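IPT/TIG domain-containing protein (PDB 3TC9) is of unconfirmed function but, with an immunoglobulin-like IPT/TIG domain joined to a six-bladed beta-propeller, probably serves as an auxiliary nutrient-binding protein. Local coordinates at residues G78-S83 / T95-K100; G114-G119 / N420-K425; Q158-L163 / V174-S179. All coordinates share one frame; numbering follows the deposited sequence.

Contact 1. Residues G78-S83 / T95-K100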
ATOM      1  N   GLY B  78      18.613   7.028  16.074  1.00 38.83           N
ATOM      2  CA  GLY B  78      19.926   7.237  15.486  1.00 38.44           C
ATOM      3  C   GLY B  78      20.846   8.217  16.196  1.00 40.86           C
ATOM      4  O   GLY B  78      21.923   8.496  15.678  1.00 39.59           O
ATOM      5  N   ASP B  79      20.448   8.768  17.376  1.00 38.82           N
ATOM      6  CA  ASP B  79      21.326   9.678  18.137  1.00 39.35           C
ATOM      7  C   ASP B  79      22.475   8.852  18.734  1.00 38.53           C
ATOM      8  O   ASP B  79      22.227   7.803  19.316  1.00 39.18           O
ATOM      9  CB  ASP B  79      20.573  10.502  19.212  1.00 42.93           C
ATOM     10  CG  ASP B  79      19.917   9.719  20.336  1.00 69.15           C
ATOM     11  OD1 ASP B  79      18.927   8.985  20.054  1.00 72.21           O
ATOM     12  OD2 ASP B  79      20.345   9.889  21.514  1.00 78.67           O
ATOM     13  N   ILE B  80      23.720   9.278  18.501  1.00 32.64           N
ATOM     14  CA  ILE B  80      24.933   8.572  18.927  1.00 32.04           C
ATOM     15  C   ILE B  80      25.618   9.258  20.120  1.00 36.69           C
ATOM     16  O   ILE B  80      26.061  10.410  20.018  1.00 37.17           O
ATOM     17  CB  ILE B  80      25.940   8.399  17.743  1.00 34.68           C
ATOM     18  CG1 ILE B  80      25.300   7.630  16.576  1.00 33.73           C
ATOM     19  CG2 ILE B  80      27.245   7.726  18.208  1.00 34.57           C
ATOM     20  CD1 ILE B  80      25.889   7.904  15.319  1.00 43.22           C
ATOM     21  N   LYS B  81      25.752   8.502  21.225  1.00 31.89           N
ATOM     22  CA  LYS B  81      26.438   8.918  22.447  1.00 32.57           C
ATOM     23  C   LYS B  81      27.611   7.993  22.690  1.00 35.25           C
ATOM     24  O   LYS B  81      27.528   6.814  22.368  1.00 33.83           O
ATOM     25  CB  LYS B  81      25.487   8.900  23.655  1.00 35.43           C
ATOM     26  CG  LYS B  81      24.315   9.877  23.548  1.00 39.80           C
ATOM     27  CD  LYS B  81      23.529   9.872  24.843  1.00 46.59           C
ATOM     28  CE  LYS B  81      22.278  10.717  24.782  1.00 65.13           C
ATOM     29  NZ  LYS B  81      22.563  12.170  24.690  1.00 74.48           N
ATOM     30  N   LEU B  82      28.714   8.529  23.196  1.00 32.32           N
ATOM     31  CA  LEU B  82      29.917   7.759  23.534  1.00 32.96           C
ATOM     32  C   LEU B  82      30.407   8.168  24.940  1.00 35.80           C
ATOM     33  O   LEU B  82      30.478   9.357  25.256  1.00 32.45           O
ATOM     34  CB  LEU B  82      31.037   7.952  22.485  1.00 33.65           C
ATOM     35  CG  LEU B  82      32.370   7.215  22.725  1.00 38.67           C
ATOM     36  CD1 LEU B  82      33.070   6.968  21.433  1.00 39.39           C
ATOM     37  CD2 LEU B  82      33.314   8.027  23.607  1.00 40.08           C
ATOM     38  N   SER B  83      30.763   7.174  25.750  1.00 32.23           N
ATOM     39  CA  SER B  83      31.316   7.376  27.081  1.00 33.27           C
ATOM     40  C   SER B  83      32.544   6.540  27.237  1.00 34.17           C
ATOM     41  O   SER B  83      32.574   5.393  26.768  1.00 32.62           O
ATOM     42  CB  SER B  83      30.306   6.983  28.162  1.00 38.17           C
ATOM     43  OG  SER B  83      29.295   7.955  28.337  1.00 55.33           O
ATOM     44  N   THR B  95      30.662  12.259  25.311  1.00 36.21           N
ATOM     45  CA  THR B  95      30.543  13.029  24.074  1.00 36.35           C
ATOM     46  C   THR B  95      29.308  12.550  23.295  1.00 36.66           C
ATOM     47  O   THR B  95      28.657  11.580  23.674  1.00 33.46           O
ATOM     48  CB  THR B  95      31.863  13.013  23.239  1.00 44.27           C
ATOM     49  OG1 THR B  95      31.782  13.991  22.209  1.00 43.29           O
ATOM     50  CG2 THR B  95      32.161  11.671  22.611  1.00 36.21           C
ATOM     51  N   GLU B  96      28.970  13.274  22.246  1.00 37.12           N
ATOM     52  CA  GLU B  96      27.822  12.996  21.399  1.00 37.91           C
ATOM     53  C   GLU B  96      28.151  13.383  19.960  1.00 41.13           C
ATOM     54  O   GLU B  96      28.931  14.323  19.732  1.00 40.63           O
ATOM     55  CB  GLU B  96      26.633  13.820  21.931  1.00 40.84           C
ATOM     56  CG  GLU B  96      25.263  13.249  21.598  1.00 65.72           C
ATOM     57  CD  GLU B  96      24.076  13.939  22.251  1.00100.37           C
ATOM     58  OE1 GLU B  96      24.229  14.518  23.357  1.00 75.88           O
ATOM     59  OE2 GLU B  96      22.972  13.851  21.661  1.00104.08           O
ATOM     60  N   ALA B  97      27.563  12.679  18.991  1.00 37.66           N
ATOM     61  CA  ALA B  97      27.727  13.015  17.575  1.00 38.31           C
ATOM     62  C   ALA B  97      26.779  14.171  17.200  1.00 45.57           C
ATOM     63  O   ALA B  97      25.702  14.285  17.795  1.00 45.96           O
ATOM     64  CB  ALA B  97      27.441  11.798  16.716  1.00 38.54           C
ATOM     65  N   ASN B  98      27.165  15.028  16.229  1.00 43.41           N
ATOM     66  CA  ASN B  98      26.298  16.137  15.809  1.00 44.77           C
ATOM     67  C   ASN B  98      25.142  15.690  14.915  1.00 47.47           C
ATOM     68  O   ASN B  98      24.097  16.335  14.875  1.00 46.28           O
ATOM     69  CB  ASN B  98      27.083  17.201  15.066  1.00 51.11           C
ATOM     70  CG  ASN B  98      27.970  18.003  15.946  1.00 81.78           C
ATOM     71  OD1 ASN B  98      29.178  18.072  15.713  1.00 82.21           O
ATOM     72  ND2 ASN B  98      27.394  18.608  16.977  1.00 76.19           N
ATOM     73  N   GLU B  99      25.357  14.626  14.157  1.00 43.52           N
ATOM     74  CA  GLU B  99      24.361  14.087  13.241  1.00 42.53           C
ATOM     75  C   GLU B  99      23.789  12.782  13.772  1.00 42.69           C
ATOM     76  O   GLU B  99      24.457  12.034  14.479  1.00 41.61           O
ATOM     77  CB  GLU B  99      24.983  13.843  11.859  1.00 44.43           C
ATOM     78  CG  GLU B  99      25.230  15.082  11.034  1.00 59.86           C
ATOM     79  CD  GLU B  99      25.341  14.781   9.557  1.00 92.55           C
ATOM     80  OE1 GLU B  99      26.465  14.461   9.113  1.00 87.17           O
ATOM     81  OE2 GLU B  99      24.309  14.832   8.849  1.00 91.73           O
ATOM     82  N   LYS B 100      22.562  12.500  13.405  1.00 39.00           N
ATOM     83  CA  LYS B 100      21.872  11.264  13.752  1.00 37.99           C
ATOM     84  C   LYS B 100      22.071  10.238  12.642  1.00 40.70           C
ATOM     85  O   LYS B 100      22.129  10.614  11.471  1.00 40.96           O
ATOM     86  CB  LYS B 100      20.369  11.541  13.954  1.00 41.09           C
ATOM     87  CG  LYS B 100      20.038  12.336  15.202  1.00 46.13           C
ATOM     88  CD  LYS B 100      18.517  12.501  15.324  1.00 60.14           C
ATOM     89  CE  LYS B 100      18.101  13.254  16.574  1.00 76.00           C
ATOM     90  NZ  LYS B 100      17.838  12.346  17.731  1.00 85.54           N
TER
HETATM   91  O   HOH W   1      24.018  11.582  17.120  1.00 36.12           O
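Leu82 and Thr95 face each other as an antiparallel hydrogen-bonded pair, and they supply two of the three backbone hydrogen bonds between residues 78-83 and 95-100. Thr95 N reaches Leu82 O at 2.9 Å and Leu82 N reaches Thr95 O at 3.1 Å. The third joins Ala97 N to Ile80 O. Beyond it residues 97-99 bow outward and a water fills in, accepting from Ile80 N and donating to Glu99 O, both at 2.7 Å, before Lys100 returns to Gly78, its CA 3.4 Å from Gly78 O.

Apolar contacts share the face of Leu82 and Thr95. Thr95 turns CG2 to Leu82 CB at 3.9 Å because chi1 (-168°) sends the hydroxyl opposite the backbone N. Small Ala97 brings its CB equally close to Ile80 CB. Branched Ile80 and Leu82 suit this buried side, where they also meet Phe23 and Ile20 of strand 19-28.

The charges occupy the other, exposed face. Lys81 and Glu96 run side by side, and a bend at the end of the lysine chain brings NZ to Glu96 OE1 in a salt bridge whose hydrogen bond, 3.2 Å, is weak. Lys100 NZ rests over Asp79 CB, its charge near the carboxylate but short of a salt bridge.

Apolar on the buried face and charged on the exposed one, this is an edge hairpin of the immunoglobulin-like beta-sandwich of an IPT/TIG domain.

Contact 2. Residues G114-G119 / N420-K425. With PO4 (phosphate ion), chain Q.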
ATOM      1  N   GLY B 114       3.016 -19.821  21.621  1.00 36.44           N
ATOM      2  CA  GLY B 114       3.463 -21.164  21.919  1.00 37.15           C
ATOM      3  C   GLY B 114       4.859 -21.247  22.489  1.00 42.65           C
ATOM      4  O   GLY B 114       5.715 -20.395  22.246  1.00 40.12           O
ATOM      5  N   THR B 115       5.093 -22.288  23.261  1.00 44.29           N
ATOM      6  CA  THR B 115       6.409 -22.547  23.821  1.00 45.53           C
ATOM      7  C   THR B 115       6.609 -24.051  24.059  1.00 48.77           C
ATOM      8  O   THR B 115       5.648 -24.830  24.143  1.00 48.44           O
ATOM      9  CB  THR B 115       6.674 -21.731  25.108  1.00 57.82           C
ATOM     10  OG1 THR B 115       8.100 -21.647  25.283  1.00 63.26           O
ATOM     11  CG2 THR B 115       6.007 -22.332  26.347  1.00 53.29           C
HETATM   12  N   MSE B 116       7.879 -24.428  24.178  1.00 42.61           N
HETATM   13  CA  MSE B 116       8.269 -25.785  24.500  1.00 41.84           C
HETATM   14  C   MSE B 116       9.161 -25.709  25.685  1.00 51.59           C
HETATM   15  O   MSE B 116       9.681 -24.628  25.969  1.00 52.71           O
HETATM   16  CB  MSE B 116       8.948 -26.476  23.320  1.00 41.29           C
HETATM   17  CG  MSE B 116       8.037 -26.663  22.149  1.00 43.51           C
HETATM   18 SE   MSE B 116       8.979 -27.603  20.823  0.75 45.20          SE
HETATM   19  CE  MSE B 116       8.463 -29.448  21.342  1.00 43.57           C
ATOM     20  N   TYR B 117       9.286 -26.810  26.429  1.00 50.71           N
ATOM     21  CA  TYR B 117      10.178 -26.830  27.584  1.00 51.67           C
ATOM     22  C   TYR B 117      11.141 -28.022  27.473  1.00 56.80           C
ATOM     23  O   TYR B 117      11.046 -28.800  26.516  1.00 54.66           O
ATOM     24  CB  TYR B 117       9.408 -26.803  28.926  1.00 53.37           C
ATOM     25  CG  TYR B 117       8.408 -27.917  29.136  1.00 56.07           C
ATOM     26  CD1 TYR B 117       7.091 -27.783  28.718  1.00 57.91           C
ATOM     27  CD2 TYR B 117       8.742 -29.048  29.877  1.00 57.84           C
ATOM     28  CE1 TYR B 117       6.152 -28.780  28.960  1.00 59.21           C
ATOM     29  CE2 TYR B 117       7.810 -30.050  30.128  1.00 59.82           C
ATOM     30  CZ  TYR B 117       6.516 -29.919  29.655  1.00 67.59           C
ATOM     31  OH  TYR B 117       5.594 -30.916  29.869  1.00 70.54           O
ATOM     32  N   ASP B 118      12.095 -28.119  28.434  1.00 56.58           N
ATOM     33  CA  ASP B 118      13.126 -29.158  28.548  1.00 58.11           C
ATOM     34  C   ASP B 118      13.998 -29.207  27.270  1.00 60.38           C
ATOM     35  O   ASP B 118      14.054 -30.235  26.600  1.00 60.02           O
ATOM     36  CB  ASP B 118      12.486 -30.541  28.854  1.00 61.96           C
ATOM     37  CG  ASP B 118      13.394 -31.503  29.590  1.00 80.52           C
ATOM     38  OD1 ASP B 118      13.944 -31.107  30.640  1.00 82.97           O
ATOM     39  OD2 ASP B 118      13.472 -32.682  29.175  1.00 89.43           O
ATOM     40  N   GLY B 119      14.640 -28.083  26.945  1.00 55.80           N
ATOM     41  CA  GLY B 119      15.466 -27.934  25.745  1.00 55.09           C
ATOM     42  C   GLY B 119      14.705 -28.211  24.461  1.00 59.11           C
ATOM     43  O   GLY B 119      15.193 -28.948  23.599  1.00 58.69           O
ATOM     44  N   ASN B 420       8.089 -27.137  15.751  1.00 34.49           N
ATOM     45  CA  ASN B 420       8.483 -26.182  16.768  1.00 34.19           C
ATOM     46  C   ASN B 420       7.299 -25.874  17.719  1.00 37.72           C
ATOM     47  O   ASN B 420       7.507 -25.223  18.740  1.00 37.30           O
ATOM     48  CB  ASN B 420       9.064 -24.940  16.115  1.00 33.91           C
ATOM     49  CG  ASN B 420      10.394 -25.258  15.516  1.00 41.74           C
ATOM     50  OD1 ASN B 420      11.150 -26.093  16.028  1.00 42.11           O
ATOM     51  ND2 ASN B 420      10.686 -24.671  14.387  1.00 26.69           N
ATOM     52  N   ARG B 421       6.077 -26.377  17.399  1.00 33.78           N
ATOM     53  CA  ARG B 421       4.850 -26.272  18.203  1.00 35.20           C
ATOM     54  C   ARG B 421       4.504 -24.813  18.517  1.00 39.32           C
ATOM     55  O   ARG B 421       3.918 -24.497  19.560  1.00 39.59           O
ATOM     56  CB  ARG B 421       4.959 -27.084  19.530  1.00 35.54           C
ATOM     57  CG  ARG B 421       5.554 -28.479  19.394  1.00 39.10           C
ATOM     58  CD  ARG B 421       4.630 -29.383  18.655  1.00 31.06           C
ATOM     59  NE  ARG B 421       5.227 -30.683  18.415  1.00 39.74           N
ATOM     60  CZ  ARG B 421       4.700 -31.610  17.633  1.00 44.23           C
ATOM     61  NH1 ARG B 421       3.545 -31.391  17.015  1.00 32.81           N
ATOM     62  NH2 ARG B 421       5.324 -32.757  17.449  1.00 41.97           N
ATOM     63  N   ARG B 422       4.837 -23.934  17.579  1.00 35.49           N
ATOM     64  CA  ARG B 422       4.649 -22.500  17.710  1.00 33.88           C
ATOM     65  C   ARG B 422       4.007 -21.876  16.497  1.00 36.54           C
ATOM     66  O   ARG B 422       4.091 -22.410  15.395  1.00 34.73           O
ATOM     67  CB  ARG B 422       6.027 -21.825  17.925  1.00 31.50           C
ATOM     68  CG  ARG B 422       6.675 -22.079  19.304  1.00 36.88           C
ATOM     69  CD  ARG B 422       8.165 -21.914  19.179  1.00 39.68           C
ATOM     70  NE  ARG B 422       8.918 -21.979  20.444  1.00 35.83           N
ATOM     71  CZ  ARG B 422       9.673 -23.017  20.816  1.00 50.24           C
ATOM     72  NH1 ARG B 422       9.724 -24.112  20.070  1.00 31.13           N
ATOM     73  NH2 ARG B 422      10.366 -22.970  21.945  1.00 37.61           N
ATOM     74  N   ILE B 423       3.416 -20.691  16.718  1.00 34.57           N
ATOM     75  CA  ILE B 423       2.908 -19.789  15.696  1.00 33.49           C
ATOM     76  C   ILE B 423       4.032 -18.770  15.512  1.00 35.35           C
ATOM     77  O   ILE B 423       4.409 -18.072  16.463  1.00 34.38           O
ATOM     78  CB  ILE B 423       1.515 -19.150  16.012  1.00 36.75           C
ATOM     79  CG1 ILE B 423       0.438 -20.227  16.326  1.00 38.60           C
ATOM     80  CG2 ILE B 423       1.061 -18.206  14.883  1.00 36.52           C
ATOM     81  CD1 ILE B 423       0.101 -21.229  15.214  1.00 39.25           C
ATOM     82  N   ARG B 424       4.631 -18.750  14.338  1.00 29.95           N
ATOM     83  CA  ARG B 424       5.709 -17.793  14.094  1.00 29.05           C
ATOM     84  C   ARG B 424       5.132 -16.546  13.442  1.00 34.68           C
ATOM     85  O   ARG B 424       4.049 -16.589  12.856  1.00 37.12           O
ATOM     86  CB  ARG B 424       6.827 -18.410  13.251  1.00 26.66           C
ATOM     87  CG  ARG B 424       7.284 -19.787  13.724  1.00 29.70           C
ATOM     88  CD  ARG B 424       8.200 -19.774  14.954  1.00 29.62           C
ATOM     89  NE  ARG B 424       9.462 -19.070  14.721  1.00 31.42           N
ATOM     90  CZ  ARG B 424      10.513 -19.572  14.075  1.00 42.19           C
ATOM     91  NH1 ARG B 424      10.455 -20.785  13.530  1.00 26.97           N
ATOM     92  NH2 ARG B 424      11.610 -18.852  13.928  1.00 30.20           N
ATOM     93  N   LYS B 425       5.815 -15.421  13.588  1.00 30.44           N
ATOM     94  CA  LYS B 425       5.370 -14.177  12.982  1.00 29.31           C
ATOM     95  C   LYS B 425       6.462 -13.619  12.061  1.00 33.86           C
ATOM     96  O   LYS B 425       7.643 -13.732  12.381  1.00 33.56           O
ATOM     97  CB  LYS B 425       4.996 -13.163  14.072  1.00 30.45           C
ATOM     98  CG  LYS B 425       4.494 -11.810  13.551  1.00 40.80           C
ATOM     99  CD  LYS B 425       4.300 -10.845  14.706  1.00 47.91           C
ATOM    100  CE  LYS B 425       4.061  -9.422  14.283  1.00 66.68           C
ATOM    101  NZ  LYS B 425       5.298  -8.722  13.848  1.00 80.40           N
TER
HETATM  102  P   PO4 Q 480       2.596 -34.896  15.820  1.00 62.32           P
HETATM  103  O1  PO4 Q 480       4.114 -34.518  15.651  1.00 68.33           O
HETATM  104  O2  PO4 Q 480       2.171 -35.846  14.635  1.00 69.05           O
HETATM  105  O3  PO4 Q 480       1.713 -33.614  15.833  1.00 67.81           O
HETATM  106  O4  PO4 Q 480       2.302 -35.627  17.183  1.00 69.53           O
HETATM  107  O   HOH W   2       8.835 -19.989  22.385  1.00 51.74           O
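Met116, a selenomethionine, lies against Arg421 and Arg422. Its SE sits 3.5 Å from Asn420 O and about as far from Arg422 NH1, while the methyl CE, swung aside by the bend at chi3 (91°), touches Arg421 CG at 3.6 Å. A long, flexible, apolar chain suits this place, since it can follow two arginine chains that it crosses at a slant. Arg422 runs alongside the backbone of the other segment: its CG packs on Gly114 O at 3.5 Å, and one face of its guanidinium lies against Thr115 CA and Met116 N. Gly114 lets the chains come this near, because a CB there would clash with Arg421 O.

Further out, the polar groups fix these positions. Arg422 NH1 gives a 2.8 Å bond to Asn420 O in the carbonyl plane, on a lone pair, although the oxygen is tilted from the guanidinium plane. Arg422 NE donates to a water at the guanidinium edge, and that water donates on to Gly114 O at 3.1 Å; NH2 is taken by Asn120, and Tyr387 adds a cation-pi contact. A leucine in place of Arg422 would probably leave Asn420 O, Asn120 and the bridging water without this donor, and Met116 without the guanidinium it packs on.

Arg421 leads away instead, presenting its edge to a phosphate ion, probably from the crystallisation liquor: NH2 reaches PO4 O1 at 2.8 Å and NH1 reaches O3 at 3.1 Å. Arg418 and His159 bind the same ion. Strand 422-428 pairs with strand 107-113, so this contact belongs to the closure of the beta-propeller, where strands from near both ends of the propeller chain share one blade.

Contact 3. Residues Q158-L163 / V174-S179. With PO4 (phosphate ion), chain Q.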
ATOM      1  N   GLN B 158      -4.822 -34.214  13.442  1.00 47.30           N
ATOM      2  CA  GLN B 158      -5.350 -35.007  14.547  1.00 49.11           C
ATOM      3  C   GLN B 158      -5.579 -34.137  15.802  1.00 55.18           C
ATOM      4  O   GLN B 158      -6.372 -34.521  16.660  1.00 56.09           O
ATOM      5  CB  GLN B 158      -4.437 -36.215  14.863  1.00 50.57           C
ATOM      6  CG  GLN B 158      -3.095 -35.890  15.527  1.00 49.21           C
ATOM      7  CD  GLN B 158      -1.942 -35.785  14.561  1.00 61.57           C
ATOM      8  OE1 GLN B 158      -2.067 -35.355  13.408  1.00 53.68           O
ATOM      9  NE2 GLN B 158      -0.772 -36.123  15.042  1.00 60.74           N
ATOM     10  N   HIS B 159      -4.894 -32.965  15.888  1.00 50.95           N
ATOM     11  CA  HIS B 159      -4.969 -32.059  17.028  1.00 50.18           C
ATOM     12  C   HIS B 159      -6.218 -31.174  16.936  1.00 53.33           C
ATOM     13  O   HIS B 159      -6.785 -31.073  15.851  1.00 53.66           O
ATOM     14  CB  HIS B 159      -3.681 -31.236  17.133  1.00 49.40           C
ATOM     15  CG  HIS B 159      -2.469 -32.086  17.305  1.00 52.31           C
ATOM     16  ND1 HIS B 159      -2.155 -32.659  18.524  1.00 54.68           N
ATOM     17  CD2 HIS B 159      -1.547 -32.467  16.393  1.00 53.07           C
ATOM     18  CE1 HIS B 159      -1.047 -33.351  18.320  1.00 53.56           C
ATOM     19  NE2 HIS B 159      -0.643 -33.265  17.054  1.00 52.98           N
ATOM     20  N   PRO B 160      -6.688 -30.560  18.049  1.00 50.02           N
ATOM     21  CA  PRO B 160      -7.942 -29.796  17.982  1.00 50.36           C
ATOM     22  C   PRO B 160      -7.938 -28.528  17.128  1.00 53.90           C
ATOM     23  O   PRO B 160      -6.893 -27.946  16.834  1.00 51.74           O
ATOM     24  CB  PRO B 160      -8.182 -29.396  19.443  1.00 52.66           C
ATOM     25  CG  PRO B 160      -7.346 -30.294  20.253  1.00 57.27           C
ATOM     26  CD  PRO B 160      -6.157 -30.576  19.429  1.00 52.01           C
ATOM     27  N   THR B 161      -9.160 -28.105  16.748  1.00 50.66           N
ATOM     28  CA  THR B 161      -9.471 -26.856  16.078  1.00 48.99           C
ATOM     29  C   THR B 161      -9.429 -25.826  17.181  1.00 51.28           C
ATOM     30  O   THR B 161     -10.054 -26.015  18.229  1.00 52.64           O
ATOM     31  CB  THR B 161     -10.797 -26.957  15.338  1.00 57.71           C
ATOM     32  OG1 THR B 161     -10.666 -28.010  14.377  1.00 56.71           O
ATOM     33  CG2 THR B 161     -11.175 -25.647  14.637  1.00 54.69           C
ATOM     34  N   ARG B 162      -8.616 -24.788  17.004  1.00 43.73           N
ATOM     35  CA  ARG B 162      -8.442 -23.832  18.074  1.00 41.77           C
ATOM     36  C   ARG B 162      -8.672 -22.401  17.598  1.00 45.33           C
ATOM     37  O   ARG B 162      -8.793 -22.151  16.396  1.00 41.99           O
ATOM     38  CB  ARG B 162      -7.048 -24.016  18.697  1.00 39.38           C
ATOM     39  CG  ARG B 162      -6.891 -25.423  19.298  1.00 49.36           C
ATOM     40  CD  ARG B 162      -5.651 -25.583  20.124  1.00 54.34           C
ATOM     41  NE  ARG B 162      -5.726 -24.796  21.346  1.00 53.98           N
ATOM     42  CZ  ARG B 162      -4.801 -24.808  22.299  1.00 65.48           C
ATOM     43  NH1 ARG B 162      -3.716 -25.561  22.172  1.00 56.10           N
ATOM     44  NH2 ARG B 162      -4.955 -24.070  23.387  1.00 42.97           N
ATOM     45  N   LEU B 163      -8.792 -21.465  18.570  1.00 43.82           N
ATOM     46  CA  LEU B 163      -9.023 -20.054  18.299  1.00 42.16           C
ATOM     47  C   LEU B 163      -7.968 -19.190  18.985  1.00 45.13           C
ATOM     48  O   LEU B 163      -7.718 -19.345  20.179  1.00 44.65           O
ATOM     49  CB  LEU B 163     -10.446 -19.657  18.764  1.00 42.64           C
ATOM     50  CG  LEU B 163     -10.775 -18.173  18.835  1.00 46.01           C
ATOM     51  CD1 LEU B 163     -10.787 -17.539  17.443  1.00 46.04           C
ATOM     52  CD2 LEU B 163     -12.063 -17.924  19.597  1.00 42.38           C
ATOM     53  N   VAL B 174     -11.915 -25.043  20.060  1.00 51.77           N
ATOM     54  CA  VAL B 174     -13.237 -24.905  19.455  1.00 52.01           C
ATOM     55  C   VAL B 174     -13.880 -26.295  19.274  1.00 55.93           C
ATOM     56  O   VAL B 174     -15.055 -26.455  19.604  1.00 56.69           O
ATOM     57  CB  VAL B 174     -13.105 -24.106  18.127  1.00 55.30           C
ATOM     58  CG1 VAL B 174     -14.284 -24.331  17.189  1.00 55.42           C
ATOM     59  CG2 VAL B 174     -12.913 -22.616  18.413  1.00 54.77           C
ATOM     60  N   TYR B 175     -13.121 -27.293  18.774  1.00 52.20           N
ATOM     61  CA  TYR B 175     -13.642 -28.642  18.557  1.00 53.29           C
ATOM     62  C   TYR B 175     -12.513 -29.680  18.531  1.00 58.22           C
ATOM     63  O   TYR B 175     -11.497 -29.458  17.880  1.00 57.74           O
ATOM     64  CB  TYR B 175     -14.460 -28.701  17.253  1.00 54.90           C
ATOM     65  CG  TYR B 175     -15.352 -29.919  17.186  1.00 58.71           C
ATOM     66  CD1 TYR B 175     -16.632 -29.901  17.731  1.00 62.43           C
ATOM     67  CD2 TYR B 175     -14.904 -31.105  16.612  1.00 59.52           C
ATOM     68  CE1 TYR B 175     -17.450 -31.030  17.695  1.00 64.84           C
ATOM     69  CE2 TYR B 175     -15.707 -32.241  16.581  1.00 62.36           C
ATOM     70  CZ  TYR B 175     -16.986 -32.198  17.113  1.00 71.92           C
ATOM     71  OH  TYR B 175     -17.783 -33.321  17.053  1.00 72.94           O
ATOM     72  N   SER B 176     -12.703 -30.813  19.230  1.00 55.54           N
ATOM     73  CA  SER B 176     -11.738 -31.916  19.320  1.00 55.06           C
ATOM     74  C   SER B 176     -12.362 -33.230  18.834  1.00 60.08           C
ATOM     75  O   SER B 176     -13.585 -33.348  18.792  1.00 61.24           O
ATOM     76  CB  SER B 176     -11.269 -32.098  20.763  1.00 59.27           C
ATOM     77  OG  SER B 176     -10.922 -30.876  21.392  1.00 66.77           O
ATOM     78  N   GLY B 177     -11.528 -34.207  18.483  1.00 56.08           N
ATOM     79  CA  GLY B 177     -12.010 -35.528  18.094  1.00 57.24           C
ATOM     80  C   GLY B 177     -11.880 -35.997  16.665  1.00 59.21           C
ATOM     81  O   GLY B 177     -11.867 -37.209  16.451  1.00 58.91           O
ATOM     82  N   LEU B 178     -11.841 -35.080  15.682  1.00 54.48           N
ATOM     83  CA  LEU B 178     -11.716 -35.472  14.270  1.00 54.39           C
ATOM     84  C   LEU B 178     -10.288 -35.947  13.990  1.00 59.10           C
ATOM     85  O   LEU B 178      -9.322 -35.333  14.453  1.00 58.19           O
ATOM     86  CB  LEU B 178     -12.126 -34.345  13.314  1.00 53.55           C
ATOM     87  CG  LEU B 178     -13.575 -33.865  13.394  1.00 58.66           C
ATOM     88  CD1 LEU B 178     -13.755 -32.558  12.619  1.00 58.19           C
ATOM     89  CD2 LEU B 178     -14.540 -34.928  12.892  1.00 60.80           C
ATOM     90  N   SER B 179     -10.180 -37.061  13.255  1.00 56.17           N
ATOM     91  CA  SER B 179      -8.947 -37.795  12.944  1.00 55.06           C
ATOM     92  C   SER B 179      -7.895 -37.023  12.149  1.00 57.20           C
ATOM     93  O   SER B 179      -6.708 -37.187  12.451  1.00 54.91           O
ATOM     94  CB  SER B 179      -9.270 -39.081  12.194  1.00 57.31           C
ATOM     95  OG  SER B 179      -9.922 -38.815  10.966  1.00 61.23           O
TER
HETATM   96  P   PO4 Q 480       2.596 -34.896  15.820  1.00 62.32           P
HETATM   97  O1  PO4 Q 480       4.114 -34.518  15.651  1.00 68.33           O
HETATM   98  O2  PO4 Q 480       2.171 -35.846  14.635  1.00 69.05           O
HETATM   99  O3  PO4 Q 480       1.713 -33.614  15.833  1.00 67.81           O
HETATM  100  O4  PO4 Q 480       2.302 -35.627  17.183  1.00 69.53           O
HETATM  101  O   HOH W   3      -9.147 -32.788  15.297  1.00 38.63           O
HETATM  102  O   HOH W   4     -10.951 -31.008  15.761  1.00 47.07           O
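Thr161 O accepts two backbone donors from across the hairpin: Val174 N at 2.8 Å and, more weakly, Tyr175 N at 3.4 Å. Two residues thus face one, which is a classic beta bulge. In return Thr161 N gives Tyr175 O a 2.9 Å bond, and the same oxygen accepts from a water at 2.7 Å. That water also lies near Thr161 OG1, a weak link at best.

Past Tyr175 the direct backbone bonds cease, although the chains stay close at Pro160 and Ser176 and again at Gln158 and Ser179. Pro160, which lacks an N-H to offer a partner, fits here, its CB lying 3.7 Å from Ser176 OG. A second water lies between the carbonyls of His159 and Leu178, within donating distance of both. Toward the hairpin turn, Val174 packs its CG2 against Leu163 CB, a pair of aliphatic groups that also meets Tyr153 of strand 151-156.

Gln158 and His159 carry their polar ends away from strand 170-175, toward a phosphate ion probably acquired in crystallisation. The ring nitrogen His159 NE2 donates to PO4 O3 at 2.7 Å, with the ion at the ring edge; Gln158 NE2 donates to PO4 O2 at 3.0 Å. Gln158 chi1 (72°) sets CG over one face of the imidazole, offset toward its rim, and the bend at chi2 then carries the amide to the phosphate. Gln158 OE1 has a weak bond from Arg418, which also binds the ion. The whole is a bulged antiparallel hairpin of a beta-propeller blade, with an anion held beside one end of its strand 159-165.

From the N terminus, contact 1 comes first: it closes the short hairpin between strands 80-85 and 91-96, wholly within the IPT/TIG domain. It is complete before the chain enters the propeller, and its centre lies about 39 Å from that of contact 2 and 54 Å from that of contact 3. Residues 114-119 then open contact 2, which closes some 300 residues later at 420-425, bringing the two ends of the propeller together. Within that long loop lies contact 3, a local hairpin of the 159-165 and 170-175 strands. Contacts 2 and 3 do not touch, their nearest atoms being about 5 Å apart, but both reach the same phosphate, probably a crystallisation ion, which lies between them.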